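Local coordinates for protein glutathione peroxidase (Schistosoma mansoni, PDB 2V1M) that reduces hydrogen peroxide with glutathione, yielding glutathione disulfide and water, as a selenocysteine-type peroxidase of the thioredoxin clan, at residues N9-F14 with K116-R121; V33-N38 with K136-R141; F14-I19 with D99-I104. All blocks are in the same frame, centred on the assembly; numbering follows the deposited sequence.

Contact 1 of 3, residues N9-F14 with K116-R121; sequences NSIYEF and KFLKSR
The backbone of 9-14, with a 3-10 turn at 11-13, passes beside helix 113-121 of the thioredoxin-like fold, coming nearest where the CA atoms of Ile-11 and Phe-117 are 7.6 Å apart. Phe-117 has CG anti to its backbone N (chi1 176°); its ring reaches across to the Asn-9 to Ile-11 backbone, and CZ lies 3.5 Å from the N of Ser-10. The Ser-10 carbonyl oxygen sits over one ring face near the rim, while CG of Arg-121 lies over the opposite face, and CZ of Phe-117 lies over the centre of the Arg-121 guanidinium, 3.6 Å above its plane. Phe-14 meets the other end of the side chain: its CZ is 3.5 Å from CB of Phe-117, and the two rings meet obliquely, their planes at 44°. Ile-11 crosses Phe-117 at about a right angle and brings CG2 to its CE2 (3.9 Å) and to CD2 of Leu-118. Pro-145 packs on Phe-117, Leu-118 and Arg-121.

OG of Ser-10 accepts from the N of Tyr-12 at 3.0 Å in an ST turn. Gln-144 ties both segments together, giving NE2 to the Asn-9 carbonyl and OE1 to NH1 of Arg-121. The same Asn-9 O takes a direct bond from NH2 of Arg-121 at 3.1 Å, bent to 143° at the hydrogen, with the donor standing well above the carbonyl plane.

Contact 2 of 3, residues V33-N38 with K136-R141; sequences VCLIVN and KFLVDR
Leu-35 and Leu-138 face each other as a non-hydrogen-bonded pair of two antiparallel strands. Their side chains share a sheet face with Val-37 and Lys-136, while Cys-34, Ile-36, Phe-137 and Val-139 occupy the other. On the leucine face, Leu-138 extends with CG anti to the backbone N (chi1 179°), which carries CD1 diagonally to CG1 of Val-33, 3.6 Å away. Leu-35 leans the opposite way along the neighbouring strand, its CD1 resting 4.0 Å from CB of Lys-136. Val-37 and Lys-136 lie side by side and point the same way; the lysine then bends at chi2, and its NZ bonds to the Thr-153 and Phe-134 carbonyls and to Asn-49 OD1. Helix 159-167 packs on this face through Ile-162 and Leu-165.

On the other face, Ile-36 crosses toward Val-139, with CD1 of Ile-36 3.9 Å from CG2 of Val-139, and Leu-118 of helix 113-121 packs on both Ile-36 and Phe-137. Beyond the strand end, CG of Arg-141 lies against CG2 of Val-33 at 3.7 Å, while the guanidinium reaches the carbonyls of Gly-31, Lys-63 and Leu-166. Four backbone bonds join the hydrogen-bonded pairs Cys-34 with Val-139 and Ile-36 with Phe-137, the straightest running from Ile-36 N to Phe-137 O (2.8 Å, 173°). Strand 33-39 also runs parallel to strand 65-71, so this antiparallel pairing lies within the central mixed sheet, covered by helices on both faces, of a thioredoxin fold.

Contact 3 of 3, residues F14-I19 with D99-I104; sequences FTVKDI and DMFSKI
Met-100 meets Ile-19 first: the two side chains lie alongside each other, pointing the same way, with CB of Met-100 3.7 Å from CG2 of Ile-19. Its carbonyl oxygen accepts from the N of Ile-19 at 3.0 Å, the donor above the carbonyl plane. Helix 83-94 adds Ile-86 and Lys-87 against the same isoleucine.

The CA atoms of the two segments come nearest at Phe-101 and Asp-18, 3.8 Å apart in a single backbone bridge. Val-16 crosses the ring obliquely; its CG1 is anti to the carbonyl carbon (chi1 -70°), leaving CG2 between that carbon and the backbone N and within 3.5 Å of CE1 of Phe-101. The Lys-17 carbonyl oxygen lies at the ring edge, and Phe-70 stacks on the ring. Strand 99-100 is an outermost strand of the central thioredoxin-fold sheet, so this bridge joins that sheet's border to the small antiparallel hairpin of strands 15-17 and 23-25. The carbonyl oxygen of Phe-101 is buried by Ile-19 without a polar partner in the model.

Ser-102 then grips two successive carbonyls. Its N gives a nearly straight bond to Lys-17 O (2.9 Å, 164°), and its OG donates to Asp-18 O at 2.7 Å from above the carbonyl plane. CG of Lys-17 runs past that hydroxyl, while NZ of Lys-17 forms a salt bridge with Asp-23. A water donates to both Lys-17 O and Ser-102 O.

In the fold
From the N terminus, the chain first supplies 9-14 and then 14-19, so contacts 1 and 3 share Phe-14. Strand 33-39 follows, opening the loop of contact 2. Contact 3 closes first, at 99-104, and is nested inside the loop that contact 1 closes at helix 113-121. Contact 2 closes last, at 136-141, and its loop crosses both others. Contact 1 ties the N-terminal segment to the helix, contact 3 ties the hairpin to the border strand of the central sheet, and contact 2 joins strands within that sheet. Contacts 1 and 2 touch directly, through Ile-11 on Val-139, whereas contacts 2 and 3 stay about 6 Å apart at their nearest atoms.

Contact 1 of 3, residues N9-F14 with K116-R121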
loop_
_atom_site.group_PDB
_atom_site.type_symbol
_atom_site.label_atom_id
_atom_site.label_comp_id
_atom_site.label_asym_id
_atom_site.label_seq_id
_atom_site.Cartn_x
_atom_site.Cartn_y
_atom_site.Cartn_z
ATOM N N ASN A 9 17.103 3.169 -5.458
ATOM C CA ASN A 9 16.748 4.419 -6.096
ATOM C C ASN A 9 15.262 4.504 -6.454
ATOM O O ASN A 9 14.824 5.597 -6.821
ATOM C CB ASN A 9 17.578 4.639 -7.397
ATOM C CG ASN A 9 19.075 5.063 -7.152
ATOM O OD1 ASN A 9 19.435 5.553 -6.096
ATOM N ND2 ASN A 9 19.936 4.844 -8.181
ATOM N N SER A 10 14.495 3.415 -6.359
ATOM C CA SER A 10 13.079 3.476 -6.720
ATOM C C SER A 10 12.434 2.247 -6.104
ATOM O O SER A 10 13.135 1.294 -5.646
ATOM C CB SER A 10 12.859 3.445 -8.247
ATOM O OG SER A 10 13.035 2.136 -8.742
ATOM N N ILE A 11 11.090 2.162 -6.143
ATOM C CA ILE A 11 10.430 0.980 -5.629
ATOM C C ILE A 11 10.689 -0.225 -6.524
ATOM O O ILE A 11 10.447 -1.367 -6.081
ATOM C CB ILE A 11 8.905 1.184 -5.460
ATOM C CG1 ILE A 11 8.180 1.419 -6.798
ATOM C CG2 ILE A 11 8.587 2.222 -4.386
ATOM C CD1 ILE A 11 6.681 1.093 -6.757
ATOM N N TYR A 12 11.145 -0.032 -7.767
ATOM C CA TYR A 12 11.262 -1.153 -8.710
ATOM C C TYR A 12 12.344 -2.145 -8.304
ATOM O O TYR A 12 12.346 -3.272 -8.805
ATOM C CB TYR A 12 11.581 -0.620 -10.107
ATOM C CG TYR A 12 10.657 0.446 -10.582
ATOM C CD1 TYR A 12 9.308 0.361 -10.327
ATOM C CD2 TYR A 12 11.151 1.551 -11.320
ATOM C CE1 TYR A 12 8.448 1.354 -10.791
ATOM C CE2 TYR A 12 10.308 2.528 -11.808
ATOM C CZ TYR A 12 8.979 2.447 -11.540
ATOM O OH TYR A 12 8.150 3.441 -12.056
ATOM N N GLU A 13 13.231 -1.732 -7.396
ATOM C CA GLU A 13 14.329 -2.608 -6.987
ATOM C C GLU A 13 13.866 -3.763 -6.113
ATOM O O GLU A 13 14.648 -4.714 -5.931
ATOM C CB GLU A 13 15.387 -1.804 -6.266
ATOM C CG GLU A 13 16.065 -0.850 -7.236
ATOM C CD GLU A 13 17.089 0.025 -6.619
ATOM O OE1 GLU A 13 17.252 -0.080 -5.384
ATOM O OE2 GLU A 13 17.748 0.831 -7.313
ATOM N N PHE A 14 12.662 -3.688 -5.538
ATOM C CA PHE A 14 12.229 -4.642 -4.503
ATOM C C PHE A 14 11.376 -5.746 -5.077
ATOM O O PHE A 14 10.631 -5.548 -6.055
ATOM C CB PHE A 14 11.468 -3.921 -3.378
ATOM C CG PHE A 14 12.286 -2.827 -2.817
ATOM C CD1 PHE A 14 13.420 -3.121 -2.036
ATOM C CD2 PHE A 14 12.039 -1.500 -3.176
ATOM C CE1 PHE A 14 14.277 -2.119 -1.602
ATOM C CE2 PHE A 14 12.898 -0.493 -2.758
ATOM C CZ PHE A 14 14.008 -0.790 -2.005
ATOM N N LYS A 116 11.391 -0.062 4.462
ATOM C CA LYS A 116 12.597 0.696 4.811
ATOM C C LYS A 116 12.820 1.805 3.783
ATOM O O LYS A 116 13.110 2.967 4.132
ATOM C CB LYS A 116 13.820 -0.217 4.928
ATOM C CG LYS A 116 13.664 -1.251 6.046
ATOM C CD LYS A 116 14.962 -2.067 6.252
ATOM C CE LYS A 116 14.810 -3.023 7.415
ATOM N NZ LYS A 116 16.116 -3.724 7.688
ATOM N N PHE A 117 12.679 1.464 2.511
ATOM C CA PHE A 117 12.853 2.442 1.438
ATOM C C PHE A 117 11.793 3.543 1.503
ATOM O O PHE A 117 12.126 4.752 1.409
ATOM C CB PHE A 117 12.821 1.732 0.078
ATOM C CG PHE A 117 12.904 2.671 -1.081
ATOM C CD1 PHE A 117 14.120 3.317 -1.402
ATOM C CD2 PHE A 117 11.780 2.932 -1.872
ATOM C CE1 PHE A 117 14.197 4.174 -2.484
ATOM C CE2 PHE A 117 11.867 3.802 -2.966
ATOM C CZ PHE A 117 13.082 4.411 -3.270
ATOM N N LEU A 118 10.514 3.178 1.581
ATOM C CA LEU A 118 9.442 4.186 1.614
ATOM C C LEU A 118 9.699 5.189 2.748
ATOM O O LEU A 118 9.624 6.407 2.544
ATOM C CB LEU A 118 8.093 3.510 1.801
ATOM C CG LEU A 118 7.611 2.668 0.601
ATOM C CD1 LEU A 118 6.353 1.911 1.021
ATOM C CD2 LEU A 118 7.328 3.557 -0.614
ATOM N N LYS A 119 9.973 4.671 3.943
ATOM C CA LYS A 119 10.207 5.538 5.110
ATOM C C LYS A 119 11.480 6.375 4.952
ATOM O O LYS A 119 11.552 7.465 5.513
ATOM C CB LYS A 119 10.275 4.708 6.389
ATOM C CG LYS A 119 8.951 4.068 6.784
ATOM C CD LYS A 119 9.019 3.415 8.161
ATOM C CE LYS A 119 9.980 2.253 8.212
ATOM N NZ LYS A 119 10.054 1.733 9.588
ATOM N N SER A 120 12.451 5.886 4.172
ATOM C CA SER A 120 13.680 6.664 3.946
ATOM C C SER A 120 13.434 7.848 3.003
ATOM O O SER A 120 14.272 8.769 2.937
ATOM C CB SER A 120 14.801 5.798 3.368
ATOM O OG SER A 120 14.645 5.548 1.992
ATOM N N ARG A 121 12.319 7.819 2.252
ATOM C CA ARG A 121 12.018 8.858 1.264
ATOM C C ARG A 121 11.006 9.897 1.734
ATOM O O ARG A 121 11.057 11.031 1.212
ATOM C CB ARG A 121 11.563 8.234 -0.074
ATOM C CG ARG A 121 12.655 7.475 -0.816
ATOM C CD ARG A 121 13.792 8.425 -1.246
ATOM N NE ARG A 121 14.758 7.810 -2.157
ATOM C CZ ARG A 121 14.594 7.706 -3.476
ATOM N NH1 ARG A 121 13.512 8.191 -4.070
ATOM N NH2 ARG A 121 15.554 7.125 -4.197
#

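Contact 2 of 3, residues V33-N38 with K136-R141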
loop_
_atom_site.group_PDB
_atom_site.type_symbol
_atom_site.label_atom_id
_atom_site.label_comp_id
_atom_site.label_asym_id
_atom_site.label_seq_id
_atom_site.Cartn_x
_atom_site.Cartn_y
_atom_site.Cartn_z
ATOM N N VAL A 33 1.321 5.053 -11.471
ATOM C CA VAL A 33 1.287 5.662 -10.139
ATOM C C VAL A 33 0.846 4.590 -9.161
ATOM O O VAL A 33 -0.115 3.870 -9.449
ATOM C CB VAL A 33 0.307 6.869 -10.130
ATOM C CG1 VAL A 33 0.082 7.412 -8.718
ATOM C CG2 VAL A 33 0.797 7.951 -11.063
ATOM N N CYS A 34 1.535 4.486 -8.007
ATOM C CA CYS A 34 1.182 3.480 -7.032
ATOM C C CYS A 34 0.788 4.104 -5.713
ATOM O O CYS A 34 1.412 5.077 -5.254
ATOM C CB CYS A 34 2.341 2.490 -6.781
ATOM S SG CYS A 34 2.866 1.581 -8.247
ATOM N N LEU A 35 -0.233 3.520 -5.092
ATOM C CA LEU A 35 -0.635 3.879 -3.742
ATOM C C LEU A 35 -0.404 2.645 -2.881
ATOM O O LEU A 35 -1.032 1.605 -3.124
ATOM C CB LEU A 35 -2.103 4.320 -3.693
ATOM C CG LEU A 35 -2.518 4.875 -2.313
ATOM C CD1 LEU A 35 -1.795 6.208 -1.988
ATOM C CD2 LEU A 35 -4.039 5.029 -2.275
ATOM N N ILE A 36 0.558 2.731 -1.952
ATOM C CA ILE A 36 0.997 1.583 -1.175
ATOM C C ILE A 36 0.457 1.722 0.240
ATOM O O ILE A 36 0.754 2.748 0.933
ATOM C CB ILE A 36 2.550 1.458 -1.204
ATOM C CG1 ILE A 36 3.021 1.366 -2.669
ATOM C CG2 ILE A 36 2.944 0.245 -0.365
ATOM C CD1 ILE A 36 4.528 1.216 -2.839
ATOM N N VAL A 37 -0.313 0.732 0.665
ATOM C CA VAL A 37 -1.079 0.831 1.918
ATOM C C VAL A 37 -0.778 -0.385 2.762
ATOM O O VAL A 37 -0.846 -1.514 2.274
ATOM C CB VAL A 37 -2.609 0.877 1.581
ATOM C CG1 VAL A 37 -3.415 1.139 2.880
ATOM C CG2 VAL A 37 -2.895 1.907 0.533
ATOM N N ASN A 38 -0.427 -0.195 4.050
ATOM C CA ASN A 38 -0.351 -1.327 4.981
ATOM C C ASN A 38 -1.736 -1.531 5.572
ATOM O O ASN A 38 -2.385 -0.562 5.950
ATOM C CB ASN A 38 0.723 -1.118 6.047
ATOM C CG ASN A 38 0.471 0.122 6.934
ATOM O OD1 ASN A 38 0.470 1.263 6.443
ATOM N ND2 ASN A 38 0.305 -0.103 8.243
ATOM N N LYS A 136 -0.461 5.421 4.102
ATOM C CA LYS A 136 -0.417 5.418 2.641
ATOM C C LYS A 136 0.824 6.114 2.137
ATOM O O LYS A 136 1.165 7.213 2.613
ATOM C CB LYS A 136 -1.659 6.079 2.011
ATOM C CG LYS A 136 -2.988 5.437 2.357
ATOM C CD LYS A 136 -3.702 6.005 3.616
ATOM C CE LYS A 136 -5.010 5.274 3.817
ATOM N NZ LYS A 136 -5.685 5.624 5.102
ATOM N N PHE A 137 1.492 5.523 1.136
ATOM C CA PHE A 137 2.573 6.193 0.392
ATOM C C PHE A 137 2.164 6.305 -1.061
ATOM O O PHE A 137 1.671 5.325 -1.666
ATOM C CB PHE A 137 3.901 5.433 0.473
ATOM C CG PHE A 137 4.546 5.485 1.822
ATOM C CD1 PHE A 137 5.552 6.404 2.099
ATOM C CD2 PHE A 137 4.154 4.613 2.841
ATOM C CE1 PHE A 137 6.183 6.438 3.339
ATOM C CE2 PHE A 137 4.773 4.633 4.071
ATOM C CZ PHE A 137 5.773 5.556 4.333
ATOM N N LEU A 138 2.371 7.489 -1.640
ATOM C CA LEU A 138 2.071 7.754 -3.036
ATOM C C LEU A 138 3.405 7.809 -3.802
ATOM O O LEU A 138 4.330 8.551 -3.443
ATOM C CB LEU A 138 1.327 9.076 -3.158
ATOM C CG LEU A 138 0.955 9.523 -4.564
ATOM C CD1 LEU A 138 0.053 8.488 -5.257
ATOM C CD2 LEU A 138 0.300 10.895 -4.525
ATOM N N VAL A 139 3.459 7.001 -4.867
ATOM C CA VAL A 139 4.663 6.762 -5.669
ATOM C C VAL A 139 4.347 7.164 -7.105
ATOM O O VAL A 139 3.327 6.738 -7.691
ATOM C CB VAL A 139 5.048 5.286 -5.575
ATOM C CG1 VAL A 139 6.295 4.973 -6.452
ATOM C CG2 VAL A 139 5.272 4.839 -4.137
ATOM N N ASP A 140 5.228 7.987 -7.685
ATOM C CA ASP A 140 5.005 8.477 -9.035
ATOM C C ASP A 140 5.330 7.409 -10.113
ATOM O O ASP A 140 5.716 6.268 -9.818
ATOM C CB ASP A 140 5.771 9.804 -9.223
ATOM C CG ASP A 140 7.291 9.645 -9.369
ATOM O OD1 ASP A 140 7.804 8.511 -9.512
ATOM O OD2 ASP A 140 7.936 10.721 -9.324
ATOM N N ARG A 141 5.125 7.820 -11.369
ATOM C CA ARG A 141 5.327 6.912 -12.509
ATOM C C ARG A 141 6.785 6.498 -12.728
ATOM O O ARG A 141 7.022 5.613 -13.565
ATOM C CB ARG A 141 4.800 7.531 -13.780
ATOM C CG ARG A 141 3.252 7.683 -13.822
ATOM C CD ARG A 141 2.809 8.215 -15.163
ATOM N NE ARG A 141 1.376 8.496 -15.330
ATOM C CZ ARG A 141 0.455 7.596 -15.665
ATOM N NH1 ARG A 141 0.750 6.308 -15.747
ATOM N NH2 ARG A 141 -0.807 7.967 -15.900
#

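Contact 3 of 3, residues F14-I19 with D99-I104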
loop_
_atom_site.group_PDB
_atom_site.type_symbol
_atom_site.label_atom_id
_atom_site.label_comp_id
_atom_site.label_asym_id
_atom_site.label_seq_id
_atom_site.Cartn_x
_atom_site.Cartn_y
_atom_site.Cartn_z
ATOM N N PHE A 14 12.662 -3.688 -5.538
ATOM C CA PHE A 14 12.229 -4.642 -4.503
ATOM C C PHE A 14 11.376 -5.746 -5.077
ATOM O O PHE A 14 10.631 -5.548 -6.055
ATOM C CB PHE A 14 11.468 -3.921 -3.378
ATOM C CG PHE A 14 12.286 -2.827 -2.817
ATOM C CD1 PHE A 14 13.420 -3.121 -2.036
ATOM C CD2 PHE A 14 12.039 -1.500 -3.176
ATOM C CE1 PHE A 14 14.277 -2.119 -1.602
ATOM C CE2 PHE A 14 12.898 -0.493 -2.758
ATOM C CZ PHE A 14 14.008 -0.790 -2.005
ATOM N N THR A 15 11.460 -6.907 -4.416
ATOM C CA THR A 15 10.679 -8.074 -4.737
ATOM C C THR A 15 9.887 -8.442 -3.489
ATOM O O THR A 15 10.428 -8.389 -2.355
ATOM C CB THR A 15 11.604 -9.253 -5.199
ATOM O OG1 THR A 15 12.346 -8.792 -6.332
ATOM C CG2 THR A 15 10.815 -10.462 -5.649
ATOM N N VAL A 16 8.615 -8.780 -3.671
ATOM C CA VAL A 16 7.695 -9.063 -2.558
ATOM C C VAL A 16 6.864 -10.263 -2.919
ATOM O O VAL A 16 6.599 -10.542 -4.099
ATOM C CB VAL A 16 6.794 -7.842 -2.239
ATOM C CG1 VAL A 16 7.614 -6.698 -1.616
ATOM C CG2 VAL A 16 6.049 -7.349 -3.468
ATOM N N LYS A 17 6.399 -10.972 -1.908
ATOM C CA LYS A 17 5.519 -12.123 -2.111
ATOM C C LYS A 17 4.067 -11.631 -2.128
ATOM O O LYS A 17 3.608 -10.973 -1.196
ATOM C CB LYS A 17 5.742 -13.107 -0.965
ATOM C CG LYS A 17 5.061 -14.469 -1.169
ATOM C CD LYS A 17 5.332 -15.444 -0.005
ATOM C CE LYS A 17 6.831 -15.718 0.225
ATOM N NZ LYS A 17 7.433 -16.334 -0.962
ATOM N N ASP A 18 3.340 -11.985 -3.189
ATOM C CA ASP A 18 1.924 -11.605 -3.264
ATOM C C ASP A 18 1.074 -12.517 -2.361
ATOM O O ASP A 18 1.593 -13.455 -1.739
ATOM C CB ASP A 18 1.434 -11.490 -4.720
ATOM C CG ASP A 18 1.049 -12.801 -5.388
ATOM O OD1 ASP A 18 0.938 -13.852 -4.726
ATOM O OD2 ASP A 18 0.809 -12.715 -6.622
ATOM N N ILE A 19 -0.217 -12.236 -2.278
ATOM C CA ILE A 19 -1.042 -12.934 -1.271
ATOM C C ILE A 19 -1.240 -14.413 -1.593
ATOM O O ILE A 19 -1.631 -15.174 -0.719
ATOM C CB ILE A 19 -2.356 -12.209 -0.989
ATOM C CG1 ILE A 19 -2.951 -12.591 0.377
ATOM C CG2 ILE A 19 -3.328 -12.420 -2.164
ATOM C CD1 ILE A 19 -3.981 -11.575 0.865
ATOM N N ASP A 99 -4.120 -5.046 -5.943
ATOM C CA ASP A 99 -3.134 -6.079 -5.671
ATOM C C ASP A 99 -2.926 -6.250 -4.171
ATOM O O ASP A 99 -2.566 -5.313 -3.461
ATOM C CB ASP A 99 -1.840 -5.747 -6.403
ATOM C CG ASP A 99 -1.981 -5.867 -7.913
ATOM O OD1 ASP A 99 -2.868 -6.608 -8.384
ATOM O OD2 ASP A 99 -1.164 -5.234 -8.615
ATOM N N MET A 100 -3.094 -7.493 -3.715
ATOM C CA MET A 100 -2.896 -7.923 -2.338
ATOM C C MET A 100 -1.608 -8.704 -2.205
ATOM O O MET A 100 -1.254 -9.530 -3.069
ATOM C CB MET A 100 -4.055 -8.839 -1.903
ATOM C CG MET A 100 -5.447 -8.170 -1.846
ATOM S SD MET A 100 -5.603 -6.865 -0.605
ATOM C CE MET A 100 -5.148 -7.721 0.900
ATOM N N PHE A 101 -0.930 -8.473 -1.077
ATOM C CA PHE A 101 0.365 -9.113 -0.792
ATOM C C PHE A 101 0.331 -9.977 0.446
ATOM O O PHE A 101 -0.601 -9.945 1.245
ATOM C CB PHE A 101 1.472 -8.042 -0.760
ATOM C CG PHE A 101 1.645 -7.404 -2.132
ATOM C CD1 PHE A 101 2.537 -7.957 -3.048
ATOM C CD2 PHE A 101 0.806 -6.352 -2.551
ATOM C CE1 PHE A 101 2.656 -7.438 -4.353
ATOM C CE2 PHE A 101 0.898 -5.857 -3.832
ATOM C CZ PHE A 101 1.807 -6.413 -4.750
ATOM N N SER A 102 1.374 -10.799 0.604
ATOM C CA SER A 102 1.574 -11.510 1.838
ATOM C C SER A 102 1.995 -10.560 2.973
ATOM O O SER A 102 2.504 -9.446 2.772
ATOM C CB SER A 102 2.630 -12.622 1.653
ATOM O OG SER A 102 2.122 -13.713 0.905
ATOM N N LYS A 103 1.761 -11.048 4.187
ATOM C CA LYS A 103 2.002 -10.257 5.401
ATOM C C LYS A 103 3.497 -9.967 5.564
ATOM O O LYS A 103 4.376 -10.827 5.318
ATOM C CB LYS A 103 1.387 -11.010 6.584
ATOM C CG LYS A 103 1.384 -10.262 7.917
ATOM C CD LYS A 103 0.989 -11.159 9.079
ATOM C CE LYS A 103 -0.417 -11.732 8.899
ATOM N NZ LYS A 103 -0.834 -12.508 10.105
ATOM N N ILE A 104 3.788 -8.730 5.982
ATOM C CA ILE A 104 5.130 -8.238 6.224
ATOM C C ILE A 104 5.149 -7.427 7.508
ATOM O O ILE A 104 4.104 -7.097 8.111
ATOM C CB ILE A 104 5.621 -7.356 5.065
ATOM C CG1 ILE A 104 4.710 -6.138 4.866
ATOM C CG2 ILE A 104 5.797 -8.209 3.778
ATOM C CD1 ILE A 104 5.332 -5.023 4.005
HETATM O O HOH W 1 4.619 -9.216 0.782
#